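Local coordinates for protein 6-pyruvoyl tetrahydropterin synthase (Plasmodium falciparum, PDB 1Y13) that binds a zinc ion and, in pockets shared between the chains of a six-subunit assembly, biopterin, as a member of the 6-pyruvoyl tetrahydropterin synthase family, at residues A22-E27 and G67-F72; A36-Y41 and H88-P93; G43-L48 and D114-S119. One frame throughout, in Å; residues are numbered along the deposited sequence.

Contact 1 of 3, residues A22-E27 and G67-F72; sequences AEVSVE and GYVIDF. With BIO (biopterin), chain G.
With chi1 at -72°, Val24 turns CG1 anti to its own carbonyl carbon and sets CG2 between that carbon and the backbone N, so both methyls meet residues 67-72; Phe72, its CG also anti to the carbonyl carbon (chi1 -74°), brings its ring back to the strand. Val24 CB lies 3.7 Å from Phe72 CE1, while the Val24 and Ile70 side chains cross at about a right angle, CG2 of Val24 4.0 Å from CG2 of Ile70. Val69 slides past Val24 in the opposite direction and rests CG2 3.8 Å from Ala22 CB. Farther along, Val26 CG1 approaches Phe72 CD1 at 3.8 Å. This apolar seam backs a biopterin pocket. The pterin is sandwiched between one face of Tyr68 and one of Phe72, its C2 3.3 Å above the Phe72 ring plane. Ile70 O accepts from biopterin N2 at 2.7 Å, and Phe72 N donates almost straight to biopterin N1 (3.0 Å, 167°), which fixes the pterin in rotation. Glu136 of the second subunit also bonds the ligand. Strand 22-27 pairs with strand 49-62 and, antiparallel, with a strand of the second subunit, while Val24 and Val26 reach Leu75 of helix 72-86.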
loop_
_atom_site.group_PDB
_atom_site.type_symbol
_atom_site.label_atom_id
_atom_site.label_comp_id
_atom_site.label_asym_id
_atom_site.label_seq_id
_atom_site.Cartn_x
_atom_site.Cartn_y
_atom_site.Cartn_z
ATOM N N ALA A 22 23.673 7.338 -8.822
ATOM C CA ALA A 22 22.677 6.407 -8.324
ATOM C C ALA A 22 22.018 7.020 -7.088
ATOM O O ALA A 22 22.632 7.826 -6.405
ATOM C CB ALA A 22 23.330 5.093 -7.979
ATOM N N GLU A 23 20.774 6.642 -6.811
ATOM C CA GLU A 23 20.069 7.111 -5.611
ATOM C C GLU A 23 19.731 5.973 -4.685
ATOM O O GLU A 23 19.541 4.838 -5.129
ATOM C CB GLU A 23 18.796 7.864 -5.982
ATOM C CG GLU A 23 19.063 9.093 -6.832
ATOM C CD GLU A 23 17.818 9.734 -7.443
ATOM O OE1 GLU A 23 16.829 9.017 -7.706
ATOM O OE2 GLU A 23 17.841 10.963 -7.679
ATOM N N VAL A 24 19.700 6.266 -3.385
ATOM C CA VAL A 24 19.092 5.361 -2.406
ATOM C C VAL A 24 18.029 6.142 -1.627
ATOM O O VAL A 24 18.166 7.355 -1.398
ATOM C CB VAL A 24 20.118 4.716 -1.433
ATOM C CG1 VAL A 24 20.982 3.673 -2.149
ATOM C CG2 VAL A 24 21.013 5.781 -0.761
ATOM N N SER A 25 16.952 5.461 -1.264
ATOM C CA SER A 25 15.903 6.068 -0.451
ATOM C C SER A 25 15.388 5.100 0.557
ATOM O O SER A 25 15.411 3.885 0.345
ATOM C CB SER A 25 14.724 6.633 -1.268
ATOM O OG SER A 25 14.077 5.649 -2.019
ATOM N N VAL A 26 14.939 5.671 1.665
ATOM C CA VAL A 26 14.320 4.918 2.746
ATOM C C VAL A 26 12.967 5.565 3.074
ATOM O O VAL A 26 12.821 6.780 3.028
ATOM C CB VAL A 26 15.239 4.848 3.998
ATOM C CG1 VAL A 26 16.485 4.055 3.678
ATOM C CG2 VAL A 26 15.634 6.269 4.455
ATOM N N GLU A 27 11.981 4.734 3.359
ATOM C CA GLU A 27 10.638 5.198 3.697
ATOM C C GLU A 27 10.039 4.166 4.608
ATOM O O GLU A 27 10.258 2.980 4.403
ATOM C CB GLU A 27 9.782 5.328 2.429
ATOM C CG GLU A 27 9.237 3.996 1.890
ATOM C CD GLU A 27 8.638 4.118 0.478
ATOM N N GLY A 67 30.402 -0.549 -2.071
ATOM C CA GLY A 67 29.228 -1.037 -2.795
ATOM C C GLY A 67 27.944 -0.238 -2.609
ATOM O O GLY A 67 26.918 -0.578 -3.179
ATOM N N TYR A 68 28.020 0.831 -1.824
ATOM C CA TYR A 68 26.874 1.659 -1.475
ATOM C C TYR A 68 26.962 3.081 -2.020
ATOM O O TYR A 68 28.059 3.619 -2.177
ATOM C CB TYR A 68 26.785 1.820 0.043
ATOM C CG TYR A 68 26.672 0.571 0.872
ATOM C CD1 TYR A 68 26.096 -0.599 0.365
ATOM C CD2 TYR A 68 27.120 0.567 2.189
ATOM C CE1 TYR A 68 25.980 -1.735 1.163
ATOM C CE2 TYR A 68 27.000 -0.564 2.993
ATOM C CZ TYR A 68 26.437 -1.712 2.477
ATOM O OH TYR A 68 26.322 -2.833 3.279
ATOM N N VAL A 69 25.807 3.709 -2.251
ATOM C CA VAL A 69 25.770 5.161 -2.339
ATOM C C VAL A 69 26.115 5.682 -0.940
ATOM O O VAL A 69 27.037 6.480 -0.772
ATOM C CB VAL A 69 24.400 5.703 -2.802
ATOM C CG1 VAL A 69 24.319 7.220 -2.605
ATOM C CG2 VAL A 69 24.148 5.348 -4.255
ATOM N N ILE A 70 25.353 5.193 0.040
ATOM C CA ILE A 70 25.571 5.342 1.483
ATOM C C ILE A 70 24.770 4.201 2.156
ATOM O O ILE A 70 23.770 3.749 1.605
ATOM C CB ILE A 70 25.161 6.771 2.029
ATOM C CG1 ILE A 70 25.600 6.974 3.483
ATOM C CG2 ILE A 70 23.655 7.063 1.885
ATOM C CD1 ILE A 70 25.733 8.432 3.898
ATOM N N ASP A 71 25.233 3.719 3.308
ATOM C CA ASP A 71 24.552 2.652 4.058
ATOM C C ASP A 71 23.100 3.031 4.386
ATOM O O ASP A 71 22.849 4.105 4.904
ATOM C CB ASP A 71 25.317 2.346 5.348
ATOM C CG ASP A 71 25.040 0.937 5.892
ATOM O OD1 ASP A 71 23.885 0.479 5.853
ATOM O OD2 ASP A 71 25.986 0.277 6.366
ATOM N N PHE A 72 22.152 2.158 4.055
ATOM C CA PHE A 72 20.744 2.405 4.373
ATOM C C PHE A 72 20.589 2.682 5.879
ATOM O O PHE A 72 19.827 3.555 6.264
ATOM C CB PHE A 72 19.856 1.208 4.024
ATOM C CG PHE A 72 19.600 1.008 2.542
ATOM C CD1 PHE A 72 19.093 2.030 1.754
ATOM C CD2 PHE A 72 19.741 -0.259 1.979
ATOM C CE1 PHE A 72 18.820 1.810 0.412
ATOM C CE2 PHE A 72 19.463 -0.491 0.637
ATOM C CZ PHE A 72 19.020 0.542 -0.155
HETATM N N1 BIO G . 22.956 -0.126 2.267
HETATM N N2 BIO G . 22.994 1.366 0.504
HETATM C C2 BIO G . 22.890 0.082 0.938
HETATM N N3 BIO G . 22.728 -0.952 0.072
HETATM C C4 BIO G . 22.646 -2.239 0.489
HETATM O O4 BIO G . 22.503 -3.184 -0.300
HETATM C C4A BIO G . 22.682 -2.538 1.933
HETATM C C8A BIO G . 22.846 -1.376 2.791
HETATM N N8 BIO G . 22.895 -1.589 4.106
HETATM C C7 BIO G . 22.809 -2.815 4.622
HETATM C C6 BIO G . 22.628 -3.926 3.852
HETATM N N5 BIO G . 22.586 -3.774 2.485
HETATM C C9 BIO G . 22.571 -5.269 4.559
HETATM O O9 BIO G . 22.813 -6.401 3.687
HETATM C C10 BIO G . 21.299 -5.696 5.323
HETATM O O10 BIO G . 20.127 -5.822 4.463
HETATM C C11 BIO G . 21.154 -4.949 6.662
#

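Contact 2 of 3, residues A36-Y41 and H88-P93; sequences AHFIAY and HHFILP. With ZN (zinc ion), chain D; BIO (biopterin), chain E; BIO (biopterin), chain B.
The rings of Phe38 and Phe90 meet obliquely, centroids 5.8 Å apart and planes at 39°, with Phe38 CE2 3.7 Å from Phe90 CZ. Phe38 stacks on Tyr118 and Phe90 on Phe120, while Ala36 CB and Leu92 CD2 sit at the edge of the Phe90 ring, in its plane. Phe90 carries CG anti to its backbone N (chi1 173°), which lays the ring along residues 36-38 and puts Phe90 CE1 3.6 Å from His37 CA. The backbones join in one parallel beta bridge, Ala36 with Phe90. Ala36 N donates to His89 O at 3.0 Å, and Ile91 N returns a nearly linear bond to Ala36 O (2.9 Å, 170°). Just past the bridge the two backbones separate, and a water links them, accepting from Phe38 N and donating to Ile91 O at 2.6 Å. The bridge ties the last part of the long strand 21-41 to strand 90-93, itself parallel to strand 125-128, right beside the three-histidine zinc site of this family. His37 leads its ring away from strand 90-93: NE2 binds the zinc ion at 2.3 Å, and ND1 is bonded to Ser133, which would hold the ring in its rotation. His49 and His51 complete the protein ligands, and biopterin supplies O9 and O10. Ile39, on the same side, sets CD1 3.2 Å from biopterin N5. At the opposite end of the contact, the His88 ring stacks on His49 of the third subunit and presents its edge to C10 of another biopterin.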
loop_
_atom_site.group_PDB
_atom_site.type_symbol
_atom_site.label_atom_id
_atom_site.label_comp_id
_atom_site.label_asym_id
_atom_site.label_seq_id
_atom_site.Cartn_x
_atom_site.Cartn_y
_atom_site.Cartn_z
ATOM N N ALA A 36 -0.045 17.849 16.867
ATOM C CA ALA A 36 -1.122 18.786 16.710
ATOM C C ALA A 36 -0.594 20.082 16.085
ATOM O O ALA A 36 0.592 20.408 16.225
ATOM C CB ALA A 36 -1.805 19.068 18.077
ATOM N N HIS A 37 -1.465 20.821 15.404
ATOM C CA HIS A 37 -1.081 22.108 14.825
ATOM C C HIS A 37 -2.330 22.831 14.321
ATOM O O HIS A 37 -3.420 22.246 14.268
ATOM C CB HIS A 37 -0.071 21.904 13.663
ATOM C CG HIS A 37 -0.717 21.683 12.325
ATOM N ND1 HIS A 37 -0.491 22.509 11.241
ATOM C CD2 HIS A 37 -1.572 20.725 11.891
ATOM C CE1 HIS A 37 -1.171 22.066 10.197
ATOM N NE2 HIS A 37 -1.835 20.982 10.563
ATOM N N PHE A 38 -2.171 24.090 13.944
ATOM C CA PHE A 38 -3.149 24.724 13.089
ATOM C C PHE A 38 -2.422 25.714 12.218
ATOM O O PHE A 38 -1.446 26.326 12.641
ATOM C CB PHE A 38 -4.318 25.354 13.886
ATOM C CG PHE A 38 -3.904 26.448 14.841
ATOM C CD1 PHE A 38 -3.791 27.749 14.406
ATOM C CD2 PHE A 38 -3.638 26.165 16.181
ATOM C CE1 PHE A 38 -3.406 28.770 15.296
ATOM C CE2 PHE A 38 -3.270 27.159 17.066
ATOM C CZ PHE A 38 -3.135 28.460 16.627
ATOM N N ILE A 39 -2.868 25.838 10.977
ATOM C CA ILE A 39 -2.338 26.864 10.092
ATOM C C ILE A 39 -2.956 28.241 10.337
ATOM O O ILE A 39 -4.147 28.375 10.567
ATOM C CB ILE A 39 -2.401 26.396 8.633
ATOM C CG1 ILE A 39 -1.159 25.532 8.366
ATOM C CG2 ILE A 39 -2.456 27.587 7.692
ATOM C CD1 ILE A 39 -1.355 24.477 7.326
ATOM N N ALA A 40 -2.103 29.262 10.357
ATOM C CA ALA A 40 -2.574 30.627 10.451
ATOM C C ALA A 40 -1.702 31.501 9.555
ATOM O O ALA A 40 -0.488 31.448 9.648
ATOM C CB ALA A 40 -2.530 31.084 11.902
ATOM N N TYR A 41 -2.329 32.248 8.650
ATOM C CA TYR A 41 -1.643 33.235 7.817
ATOM C C TYR A 41 -2.557 34.453 7.701
ATOM O O TYR A 41 -3.615 34.478 8.343
ATOM C CB TYR A 41 -1.253 32.653 6.461
ATOM C CG TYR A 41 -2.368 32.018 5.644
ATOM C CD1 TYR A 41 -3.184 32.796 4.812
ATOM C CD2 TYR A 41 -2.569 30.638 5.662
ATOM C CE1 TYR A 41 -4.185 32.224 4.050
ATOM C CE2 TYR A 41 -3.560 30.048 4.896
ATOM C CZ TYR A 41 -4.367 30.846 4.097
ATOM O OH TYR A 41 -5.356 30.270 3.330
ATOM N N HIS A 88 4.704 13.727 19.112
ATOM C CA HIS A 88 3.865 13.968 20.304
ATOM C C HIS A 88 3.906 15.349 20.884
ATOM O O HIS A 88 4.023 15.511 22.078
ATOM C CB HIS A 88 4.132 12.912 21.381
ATOM C CG HIS A 88 3.322 11.676 21.184
ATOM N ND1 HIS A 88 2.501 11.154 22.166
ATOM C CD2 HIS A 88 3.142 10.900 20.088
ATOM C CE1 HIS A 88 1.895 10.081 21.693
ATOM N NE2 HIS A 88 2.264 9.907 20.432
ATOM N N HIS A 89 3.790 16.350 20.027
ATOM C CA HIS A 89 3.787 17.728 20.452
ATOM C C HIS A 89 2.777 18.510 19.657
ATOM O O HIS A 89 2.335 18.057 18.601
ATOM C CB HIS A 89 5.170 18.344 20.182
ATOM C CG HIS A 89 6.239 17.794 21.055
ATOM N ND1 HIS A 89 7.165 16.879 20.608
ATOM C CD2 HIS A 89 6.520 18.014 22.361
ATOM C CE1 HIS A 89 7.987 16.571 21.596
ATOM N NE2 HIS A 89 7.615 17.246 22.672
ATOM N N PHE A 90 2.470 19.703 20.152
ATOM C CA PHE A 90 1.899 20.749 19.347
ATOM C C PHE A 90 3.045 21.515 18.684
ATOM O O PHE A 90 4.003 21.957 19.358
ATOM C CB PHE A 90 0.987 21.676 20.176
ATOM C CG PHE A 90 0.508 22.877 19.421
ATOM C CD1 PHE A 90 -0.616 22.803 18.604
ATOM C CD2 PHE A 90 1.171 24.089 19.527
ATOM C CE1 PHE A 90 -1.050 23.897 17.906
ATOM C CE2 PHE A 90 0.733 25.200 18.826
ATOM C CZ PHE A 90 -0.380 25.104 18.003
ATOM N N ILE A 91 2.974 21.625 17.357
ATOM C CA ILE A 91 3.977 22.365 16.595
ATOM C C ILE A 91 3.687 23.865 16.656
ATOM O O ILE A 91 2.683 24.322 16.154
ATOM C CB ILE A 91 4.040 21.902 15.112
ATOM C CG1 ILE A 91 4.442 20.422 15.020
ATOM C CG2 ILE A 91 5.011 22.764 14.314
ATOM C CD1 ILE A 91 4.071 19.787 13.675
ATOM N N LEU A 92 4.597 24.606 17.272
ATOM C CA LEU A 92 4.519 26.058 17.443
ATOM C C LEU A 92 5.464 26.750 16.463
ATOM O O LEU A 92 6.677 26.597 16.573
ATOM C CB LEU A 92 4.963 26.361 18.877
ATOM C CG LEU A 92 4.769 27.588 19.783
ATOM C CD1 LEU A 92 5.529 28.797 19.270
ATOM C CD2 LEU A 92 3.303 27.909 20.012
ATOM N N PRO A 93 4.913 27.512 15.495
ATOM C CA PRO A 93 5.751 28.215 14.542
ATOM C C PRO A 93 6.199 29.587 15.070
ATOM O O PRO A 93 5.507 30.581 14.871
ATOM C CB PRO A 93 4.844 28.334 13.312
ATOM C CG PRO A 93 3.441 28.255 13.842
ATOM C CD PRO A 93 3.475 27.755 15.251
HETATM ZN ZN ZN D . -3.397 20.290 9.033
HETATM N N1 BIO E . -1.729 22.910 1.983
HETATM N N2 BIO E . 0.235 23.034 0.743
HETATM C C2 BIO E . -0.388 22.797 1.932
HETATM N N3 BIO E . 0.275 22.451 3.057
HETATM C C4A BIO E . -1.740 22.317 4.406
HETATM C C8A BIO E . -2.413 22.698 3.148
HETATM N N8 BIO E . -3.766 22.839 3.175
HETATM C C7 BIO E . -4.498 22.639 4.293
HETATM C C6 BIO E . -3.888 22.263 5.471
HETATM N N5 BIO E . -2.533 22.125 5.489
HETATM C C9 BIO E . -4.697 22.036 6.731
HETATM O O9 BIO E . -3.923 22.306 7.961
HETATM C C10 BIO E . -5.355 20.615 6.819
HETATM O O10 BIO E . -4.513 19.701 7.548
HETATM C C11 BIO E . -5.747 19.952 5.487
HETATM N N1 BIO B . -3.192 1.993 22.759
HETATM N N2 BIO B . -4.802 0.353 22.531
HETATM C C2 BIO B . -4.450 1.661 22.412
HETATM N N3 BIO B . -5.326 2.597 21.963
HETATM C C4 BIO B . -4.996 3.907 21.860
HETATM O O4 BIO B . -5.796 4.762 21.455
HETATM C C4A BIO B . -3.626 4.339 22.196
HETATM C C8A BIO B . -2.749 3.276 22.657
HETATM N N8 BIO B . -1.501 3.611 22.984
HETATM C C7 BIO B . -1.070 4.869 22.906
HETATM C C6 BIO B . -1.854 5.889 22.453
HETATM N N5 BIO B . -3.158 5.610 22.115
HETATM C C9 BIO B . -1.252 7.283 22.436
HETATM O O9 BIO B . -2.236 8.345 22.369
HETATM C C10 BIO B . -0.244 7.685 21.338
HETATM O O10 BIO B . -0.813 7.647 19.994
HETATM C C11 BIO B . 1.142 7.056 21.570
HETATM O O HOH W 1 0.717 25.021 14.548
#

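Contact 3 of 3, residues G43-L48 and D114-S119. With BIO (biopterin), chain E.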
loop_
_atom_site.group_PDB
_atom_site.type_symbol
_atom_site.label_atom_id
_atom_site.label_comp_id
_atom_site.label_asym_id
_atom_site.label_seq_id
_atom_site.Cartn_x
_atom_site.Cartn_y
_atom_site.Cartn_z
ATOM N N GLY A 43 -5.334 36.851 7.410
ATOM C CA GLY A 43 -6.773 36.715 7.179
ATOM C C GLY A 43 -7.330 35.293 7.262
ATOM O O GLY A 43 -8.478 35.066 6.893
ATOM N N PHE A 44 -6.539 34.328 7.734
ATOM C CA PHE A 44 -7.002 32.931 7.830
ATOM C C PHE A 44 -6.434 32.221 9.048
ATOM O O PHE A 44 -5.228 32.280 9.308
ATOM C CB PHE A 44 -6.629 32.145 6.573
ATOM C CG PHE A 44 -6.971 30.655 6.630
ATOM C CD1 PHE A 44 -6.064 29.729 7.147
ATOM C CD2 PHE A 44 -8.182 30.181 6.125
ATOM C CE1 PHE A 44 -6.364 28.352 7.171
ATOM C CE2 PHE A 44 -8.489 28.818 6.148
ATOM C CZ PHE A 44 -7.574 27.901 6.670
ATOM N N ARG A 45 -7.314 31.524 9.760
ATOM C CA ARG A 45 -6.952 30.721 10.932
ATOM C C ARG A 45 -7.843 29.493 10.905
ATOM O O ARG A 45 -9.033 29.638 10.733
ATOM C CB ARG A 45 -7.227 31.518 12.217
ATOM C CG ARG A 45 -6.432 31.066 13.449
ATOM C CD ARG A 45 -7.216 30.053 14.334
ATOM N NE ARG A 45 -8.150 30.766 15.200
ATOM C CZ ARG A 45 -9.257 30.258 15.739
ATOM N NH1 ARG A 45 -9.634 28.997 15.519
ATOM N NH2 ARG A 45 -10.008 31.037 16.517
ATOM N N GLU A 46 -7.294 28.289 11.041
ATOM C CA GLU A 46 -8.142 27.093 11.115
ATOM C C GLU A 46 -8.129 26.550 12.547
ATOM O O GLU A 46 -7.276 26.932 13.355
ATOM C CB GLU A 46 -7.696 26.004 10.119
ATOM C CG GLU A 46 -6.367 25.357 10.492
ATOM C CD GLU A 46 -5.748 24.488 9.391
ATOM O OE1 GLU A 46 -6.376 24.271 8.328
ATOM O OE2 GLU A 46 -4.610 24.017 9.602
ATOM N N THR A 47 -9.063 25.655 12.843
ATOM C CA THR A 47 -9.148 25.036 14.169
ATOM C C THR A 47 -7.999 24.045 14.413
ATOM O O THR A 47 -7.440 23.463 13.474
ATOM C CB THR A 47 -10.501 24.314 14.390
ATOM O OG1 THR A 47 -10.671 23.338 13.377
ATOM C CG2 THR A 47 -11.674 25.283 14.315
ATOM N N LEU A 48 -7.615 23.909 15.680
ATOM C CA LEU A 48 -6.680 22.875 16.133
ATOM C C LEU A 48 -7.065 21.496 15.619
ATOM O O LEU A 48 -8.231 21.104 15.674
ATOM C CB LEU A 48 -6.667 22.851 17.653
ATOM C CG LEU A 48 -5.674 21.926 18.356
ATOM C CD1 LEU A 48 -4.244 22.406 18.096
ATOM C CD2 LEU A 48 -5.993 21.947 19.838
ATOM N N ASP A 114 -7.826 37.309 15.295
ATOM C CA ASP A 114 -9.230 37.546 15.674
ATOM C C ASP A 114 -9.410 37.538 17.197
ATOM O O ASP A 114 -10.541 37.449 17.702
ATOM C CB ASP A 114 -10.132 36.483 15.057
ATOM C CG ASP A 114 -9.859 35.112 15.622
ATOM O OD1 ASP A 114 -8.981 35.033 16.507
ATOM O OD2 ASP A 114 -10.496 34.116 15.188
ATOM N N ASN A 115 -8.299 37.618 17.933
ATOM C CA ASN A 115 -8.315 37.563 19.410
ATOM C C ASN A 115 -8.706 36.215 20.053
ATOM O O ASN A 115 -8.841 36.144 21.279
ATOM C CB ASN A 115 -9.196 38.671 19.989
ATOM C CG ASN A 115 -8.609 40.041 19.776
ATOM O OD1 ASN A 115 -7.396 40.246 19.940
ATOM N ND2 ASN A 115 -9.462 41.003 19.411
ATOM N N SER A 116 -8.870 35.151 19.273
ATOM C CA SER A 116 -9.051 33.844 19.899
ATOM C C SER A 116 -7.729 33.384 20.528
ATOM O O SER A 116 -6.643 33.806 20.074
ATOM C CB SER A 116 -9.561 32.821 18.900
ATOM O OG SER A 116 -8.848 32.927 17.698
ATOM N N GLU A 117 -7.814 32.563 21.582
ATOM C CA GLU A 117 -6.633 32.179 22.371
ATOM C C GLU A 117 -6.541 30.676 22.605
ATOM O O GLU A 117 -7.534 29.970 22.698
ATOM C CB GLU A 117 -6.630 32.834 23.753
ATOM C CG GLU A 117 -6.905 34.314 23.827
ATOM C CD GLU A 117 -6.928 34.837 25.281
ATOM O OE1 GLU A 117 -7.262 34.052 26.204
ATOM O OE2 GLU A 117 -6.607 36.033 25.494
ATOM N N TYR A 118 -5.307 30.224 22.726
ATOM C CA TYR A 118 -4.976 28.844 23.049
ATOM C C TYR A 118 -3.980 28.931 24.178
ATOM O O TYR A 118 -3.191 29.887 24.240
ATOM C CB TYR A 118 -4.297 28.165 21.851
ATOM C CG TYR A 118 -5.174 27.989 20.634
ATOM C CD1 TYR A 118 -5.424 29.049 19.773
ATOM C CD2 TYR A 118 -5.737 26.742 20.328
ATOM C CE1 TYR A 118 -6.256 28.886 18.656
ATOM C CE2 TYR A 118 -6.549 26.579 19.222
ATOM C CZ TYR A 118 -6.790 27.665 18.377
ATOM O OH TYR A 118 -7.613 27.533 17.266
ATOM N N SER A 119 -3.988 27.952 25.066
ATOM C CA SER A 119 -2.963 27.859 26.096
ATOM C C SER A 119 -2.607 26.400 26.288
ATOM O O SER A 119 -3.498 25.551 26.387
ATOM C CB SER A 119 -3.439 28.483 27.402
ATOM O OG SER A 119 -2.405 28.443 28.369
HETATM N N1 BIO E . -1.729 22.910 1.983
HETATM N N2 BIO E . 0.235 23.034 0.743
HETATM C C2 BIO E . -0.388 22.797 1.932
HETATM N N3 BIO E . 0.275 22.451 3.057
HETATM C C4A BIO E . -1.740 22.317 4.406
HETATM C C8A BIO E . -2.413 22.698 3.148
HETATM N N8 BIO E . -3.766 22.839 3.175
HETATM C C7 BIO E . -4.498 22.639 4.293
HETATM C C6 BIO E . -3.888 22.263 5.471
HETATM N N5 BIO E . -2.533 22.125 5.489
HETATM C C9 BIO E . -4.697 22.036 6.731
HETATM O O9 BIO E . -3.923 22.306 7.961
HETATM C C10 BIO E . -5.355 20.615 6.819
HETATM O O10 BIO E . -4.513 19.701 7.548
HETATM C C11 BIO E . -5.747 19.952 5.487
#
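Arg45 reaches from the short strand 44-45 to an Asx turn at residues 114-116, just before strand 117-121. The arginine sets out with CG anti to its backbone N (chi1 -158°), then bends at CG and again at CD, which brings the guanidinium over the tip of Tyr118 and alongside the turn. The buried part lies deeper, at Tyr118 and Leu48. Leu48 CB lies 4.0 Å from Tyr118 CE2, and the ring stands upright under the arginine, its plane 87° from the guanidinium plane. Tyr118 OH comes beneath one guanidinium face, 3.0 Å from Arg45 NH1, but the angle is too poor for a hydrogen bond. Instead the hydroxyl is bonded to Asp124 of the third subunit, which also takes the backbone N of Leu48, so this side of the contact is closed by a neighbouring chain. Glu46 faces the other way, into the biopterin pocket: its OE2 bonds to Ile39 N and approaches biopterin O9 at 2.5 Å. The outer part, by contrast, is polar and open to solvent at Asp114. There the guanidinium meets Ser116 at its edge, somewhat tilted, with Arg45 NH2 donating to Ser116 OG; at 2.5 Å this bond is unusually short and its exact geometry doubtful. The salt bridge from Arg45 NH2 to Asp114 OD2 is long, 3.4 Å. The other carboxylate oxygen, Asp114 OD1, receives the Ser116 N-H at 2.8 Å from above the carboxylate plane, 43° out of it.

Overall arrangement
Contacts 2 and 3 are neighbours, their centres 11 Å apart, and they touch directly: Phe38 CB packs 3.4 Å from Glu46 O, and Phe90 CE1 lies 3.5 Å from Leu48 CD1. Both face the same zinc-bound biopterin, contact 2 through His37 and Ile39 and contact 3 through Glu46. Contact 1 sits on the far side of the chain's centre, about 32 Å from contact 2 and 43 Å from contact 3, centre to centre, although strand 21-41 runs from contact 1 to contact 2. Contact 1 grips a different biopterin. Each pocket is shared between chains: Ile70 and Phe72 of a neighbouring subunit hydrogen-bond the biopterin that contacts 2 and 3 line.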